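Local coordinates for protein dihydropteroate synthase (Stenotrophomonas maltophilia, PDB 7L6P) that probably condenses para-aminobenzoate with 6-hydroxymethyl-7,8-dihydropterin diphosphate to give 7,8-dihydropteroate, a magnesium-dependent step of folate biosynthesis, at residues A[61-71]-A[98-109]. Numbering follows the deposited sequence.
With IMD (imidazole), chain C.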
loop_
_atom_site.group_PDB
_atom_site.type_symbol
_atom_site.label_atom_id
_atom_site.label_comp_id
_atom_site.label_asym_id
_atom_site.label_seq_id
_atom_site.Cartn_x
_atom_site.Cartn_y
_atom_site.Cartn_z
ATOM N N VAL A 61 19.436 1.409 -6.741
ATOM C CA VAL A 61 20.030 0.320 -5.982
ATOM C C VAL A 61 20.164 0.704 -4.512
ATOM O O VAL A 61 19.683 -0.011 -3.629
ATOM C CB VAL A 61 21.378 -0.087 -6.600
ATOM C CG1 VAL A 61 22.127 -1.063 -5.677
ATOM C CG2 VAL A 61 21.148 -0.710 -7.975
ATOM N N GLU A 62 20.725 1.879 -4.228
ATOM C CA GLU A 62 20.841 2.296 -2.832
ATOM C C GLU A 62 19.475 2.491 -2.181
ATOM O O GLU A 62 19.335 2.289 -0.972
ATOM C CB GLU A 62 21.692 3.560 -2.717
ATOM C CG GLU A 62 21.892 4.058 -1.273
ATOM C CD GLU A 62 22.592 3.059 -0.326
ATOM O OE1 GLU A 62 23.342 2.172 -0.801
ATOM O OE2 GLU A 62 22.391 3.174 0.911
ATOM N N GLU A 63 18.443 2.813 -2.960
ATOM C CA GLU A 63 17.101 2.836 -2.395
ATOM C C GLU A 63 16.549 1.438 -2.135
ATOM O O GLU A 63 15.508 1.322 -1.475
ATOM C CB GLU A 63 16.145 3.591 -3.315
ATOM C CG GLU A 63 16.461 5.071 -3.445
ATOM C CD GLU A 63 15.331 5.873 -4.076
ATOM O OE1 GLU A 63 14.355 5.255 -4.576
ATOM O OE2 GLU A 63 15.407 7.126 -4.039
ATOM N N GLY A 64 17.204 0.389 -2.644
ATOM C CA GLY A 64 16.848 -0.987 -2.342
ATOM C C GLY A 64 16.562 -1.868 -3.542
ATOM O O GLY A 64 16.258 -3.053 -3.347
ATOM N N ALA A 65 16.646 -1.377 -4.776
ATOM C CA ALA A 65 16.277 -2.186 -5.930
ATOM C C ALA A 65 17.132 -3.445 -5.994
ATOM O O ALA A 65 18.350 -3.389 -5.788
ATOM C CB ALA A 65 16.421 -1.367 -7.213
ATOM N N ASP A 66 16.479 -4.589 -6.226
ATOM C CA ASP A 66 17.179 -5.859 -6.399
ATOM C C ASP A 66 17.645 -6.080 -7.822
ATOM O O ASP A 66 18.523 -6.908 -8.045
ATOM C CB ASP A 66 16.274 -7.028 -6.008
ATOM C CG ASP A 66 15.711 -6.885 -4.596
ATOM O OD1 ASP A 66 16.440 -7.176 -3.603
ATOM O OD2 ASP A 66 14.545 -6.417 -4.494
ATOM N N LEU A 67 17.094 -5.350 -8.782
ATOM C CA LEU A 67 17.510 -5.484 -10.167
ATOM C C LEU A 67 17.026 -4.257 -10.918
ATOM O O LEU A 67 16.131 -3.540 -10.461
ATOM C CB LEU A 67 16.981 -6.787 -10.796
ATOM C CG LEU A 67 15.482 -7.022 -11.004
ATOM C CD1 LEU A 67 15.258 -8.181 -11.995
ATOM C CD2 LEU A 67 14.755 -7.286 -9.696
ATOM N N LEU A 68 17.657 -4.002 -12.057
ATOM C CA LEU A 68 17.390 -2.819 -12.860
ATOM C C LEU A 68 17.009 -3.221 -14.279
ATOM O O LEU A 68 17.495 -4.222 -14.807
ATOM C CB LEU A 68 18.612 -1.905 -12.882
ATOM C CG LEU A 68 19.064 -1.399 -11.513
ATOM C CD1 LEU A 68 20.320 -0.580 -11.678
ATOM C CD2 LEU A 68 17.961 -0.575 -10.841
ATOM N N ASP A 69 16.129 -2.439 -14.895
ATOM C CA ASP A 69 15.652 -2.707 -16.248
ATOM C C ASP A 69 16.014 -1.527 -17.136
ATOM O O ASP A 69 15.527 -0.416 -16.911
ATOM C CB ASP A 69 14.144 -2.945 -16.274
ATOM C CG ASP A 69 13.695 -3.620 -17.555
ATOM O OD1 ASP A 69 14.443 -4.508 -18.039
ATOM O OD2 ASP A 69 12.606 -3.266 -18.080
ATOM N N ILE A 70 16.852 -1.770 -18.146
ATOM C CA ILE A 70 17.412 -0.716 -18.988
ATOM C C ILE A 70 16.688 -0.715 -20.326
ATOM O O ILE A 70 16.634 -1.742 -21.006
ATOM C CB ILE A 70 18.923 -0.899 -19.184
ATOM C CG1 ILE A 70 19.611 -1.195 -17.848
ATOM C CG2 ILE A 70 19.526 0.338 -19.829
ATOM C CD1 ILE A 70 19.346 -0.184 -16.781
ATOM N N GLY A 71 16.116 0.424 -20.695
ATOM C CA GLY A 71 15.372 0.538 -21.936
ATOM C C GLY A 71 15.678 1.841 -22.652
ATOM O O GLY A 71 15.900 2.883 -22.029
ATOM N N LEU A 98 26.751 0.085 -15.592
ATOM C CA LEU A 98 25.985 -0.379 -14.436
ATOM C C LEU A 98 26.394 -1.790 -14.031
ATOM O O LEU A 98 26.389 -2.127 -12.841
ATOM C CB LEU A 98 24.488 -0.316 -14.723
ATOM C CG LEU A 98 23.887 1.077 -14.603
ATOM C CD1 LEU A 98 22.453 1.052 -15.089
ATOM C CD2 LEU A 98 23.973 1.580 -13.173
ATOM N N ALA A 99 26.699 -2.641 -15.009
ATOM C CA ALA A 99 27.168 -3.988 -14.699
ATOM C C ALA A 99 28.463 -3.950 -13.899
ATOM O O ALA A 99 28.677 -4.777 -13.005
ATOM C CB ALA A 99 27.360 -4.794 -15.987
ATOM N N ALA A 100 29.333 -2.993 -14.204
ATOM C CA ALA A 100 30.631 -2.906 -13.551
ATOM C C ALA A 100 30.578 -2.226 -12.189
ATOM O O ALA A 100 31.558 -2.308 -11.440
ATOM C CB ALA A 100 31.619 -2.170 -14.459
ATOM N N ARG A 101 29.482 -1.545 -11.851
ATOM C CA ARG A 101 29.418 -0.765 -10.623
ATOM C C ARG A 101 28.339 -1.230 -9.652
ATOM O O ARG A 101 28.195 -0.626 -8.583
ATOM C CB ARG A 101 29.227 0.719 -10.960
ATOM C CG ARG A 101 30.458 1.291 -11.651
ATOM C CD ARG A 101 30.202 2.594 -12.365
ATOM N NE ARG A 101 29.929 3.686 -11.444
ATOM C CZ ARG A 101 29.810 4.951 -11.817
ATOM N NH1 ARG A 101 29.949 5.310 -13.086
ATOM N NH2 ARG A 101 29.563 5.880 -10.897
ATOM N N THR A 102 27.589 -2.284 -9.981
ATOM C CA THR A 102 26.644 -2.901 -9.060
ATOM C C THR A 102 26.786 -4.413 -9.155
ATOM O O THR A 102 27.323 -4.948 -10.131
ATOM C CB THR A 102 25.178 -2.530 -9.360
ATOM O OG1 THR A 102 24.764 -3.163 -10.580
ATOM C CG2 THR A 102 25.007 -1.048 -9.523
ATOM N N ARG A 103 26.278 -5.100 -8.134
ATOM C CA ARG A 103 26.250 -6.555 -8.110
ATOM C C ARG A 103 24.884 -7.112 -8.493
ATOM O O ARG A 103 24.716 -8.333 -8.539
ATOM C CB ARG A 103 26.653 -7.067 -6.718
ATOM N N VAL A 104 23.917 -6.248 -8.786
ATOM C CA VAL A 104 22.548 -6.657 -9.081
ATOM C C VAL A 104 22.402 -7.063 -10.548
ATOM O O VAL A 104 23.207 -6.658 -11.400
ATOM C CB VAL A 104 21.547 -5.546 -8.723
ATOM C CG1 VAL A 104 21.765 -5.052 -7.302
ATOM C CG2 VAL A 104 21.640 -4.398 -9.714
ATOM N N PRO A 105 21.429 -7.910 -10.871
ATOM C CA PRO A 105 21.159 -8.234 -12.274
ATOM C C PRO A 105 20.740 -7.005 -13.082
ATOM O O PRO A 105 19.981 -6.156 -12.616
ATOM C CB PRO A 105 20.030 -9.258 -12.177
ATOM C CG PRO A 105 20.131 -9.796 -10.761
ATOM C CD PRO A 105 20.569 -8.666 -9.948
ATOM N N ILE A 106 21.224 -6.930 -14.315
ATOM C CA ILE A 106 20.880 -5.852 -15.238
ATOM C C ILE A 106 20.011 -6.439 -16.344
ATOM O O ILE A 106 20.471 -7.286 -17.128
ATOM C CB ILE A 106 22.135 -5.195 -15.833
ATOM C CG1 ILE A 106 23.073 -4.745 -14.702
ATOM C CG2 ILE A 106 21.736 -4.059 -16.773
ATOM C CD1 ILE A 106 22.450 -3.757 -13.748
ATOM N N SER A 107 18.762 -5.999 -16.413
ATOM C CA SER A 107 17.847 -6.483 -17.432
ATOM C C SER A 107 17.774 -5.496 -18.587
ATOM O O SER A 107 17.821 -4.276 -18.381
ATOM C CB SER A 107 16.448 -6.701 -16.872
ATOM O OG SER A 107 15.542 -6.883 -17.950
ATOM N N ILE A 108 17.644 -6.026 -19.798
ATOM C CA ILE A 108 17.446 -5.213 -20.991
ATOM C C ILE A 108 15.975 -5.250 -21.369
ATOM O O ILE A 108 15.386 -6.329 -21.549
ATOM C CB ILE A 108 18.329 -5.673 -22.161
ATOM C CG1 ILE A 108 17.997 -4.832 -23.397
ATOM C CG2 ILE A 108 18.148 -7.150 -22.451
ATOM C CD1 ILE A 108 18.265 -3.360 -23.201
ATOM N N ASP A 109 15.389 -4.067 -21.488
ATOM C CA ASP A 109 13.985 -3.868 -21.825
ATOM C C ASP A 109 13.919 -3.645 -23.335
ATOM O O ASP A 109 14.096 -2.530 -23.827
ATOM C CB ASP A 109 13.448 -2.695 -21.006
ATOM C CG ASP A 109 11.985 -2.392 -21.268
ATOM O OD1 ASP A 109 11.324 -3.158 -21.995
ATOM O OD2 ASP A 109 11.491 -1.378 -20.720
HETATM N N1 IMD C . 8.590 -2.736 -20.243
HETATM C C2 IMD C . 8.974 -4.031 -20.409
HETATM N N3 IMD C . 8.008 -4.847 -19.927
HETATM C C4 IMD C . 7.013 -4.060 -19.437
HETATM C C5 IMD C . 7.379 -2.730 -19.642
#
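The side chains of Asp-69 and Asp-109 cross at about a right angle, their carboxylate planes 22° apart; they come from neighbouring parallel strands of the eight-stranded TIM barrel, Asp-69 in the middle of 67-71 and Asp-109 at the end of 106-109. Each makes a salt bridge to Arg-269, which probably offsets the charge of two carboxylate oxygens, OD2 of Asp-69 and OD2 of Asp-109, 3.4 Å apart. On the Asp-69 group, OD1 receives the hydroxyl of Ser-107 nearly head-on (OG to OD1, 2.6 Å), whereas OD2 is also bonded by Asn-128; bonds to both oxygens hold the carboxylate in its orientation. With chi1 of Asp-109 at 180°, CG lies anti to the backbone N, which carries the carboxylate out to the imidazole bound in the active site, whose N1 gives OD2 a weak, bent bond at 3.2 Å.

The strands are joined by four backbone hydrogen bonds, from Leu-68 N to Pro-105 O through to Asp-109 N to Ile-70 O. The other face of the sheet is apolar and meets helix 84-101: Ile-70 crosses Leu-98 at a slant, their CD1 methyls 3.7 Å apart, while its CG1 leans on CG2 of Ile-106. Nearer the strand starts, Val-61 and Val-104 meet tip to tip through their CG2 methyls, 4.1 Å apart, and the ring of Pro-105 sets CD against Asp-66 O at 3.3 Å.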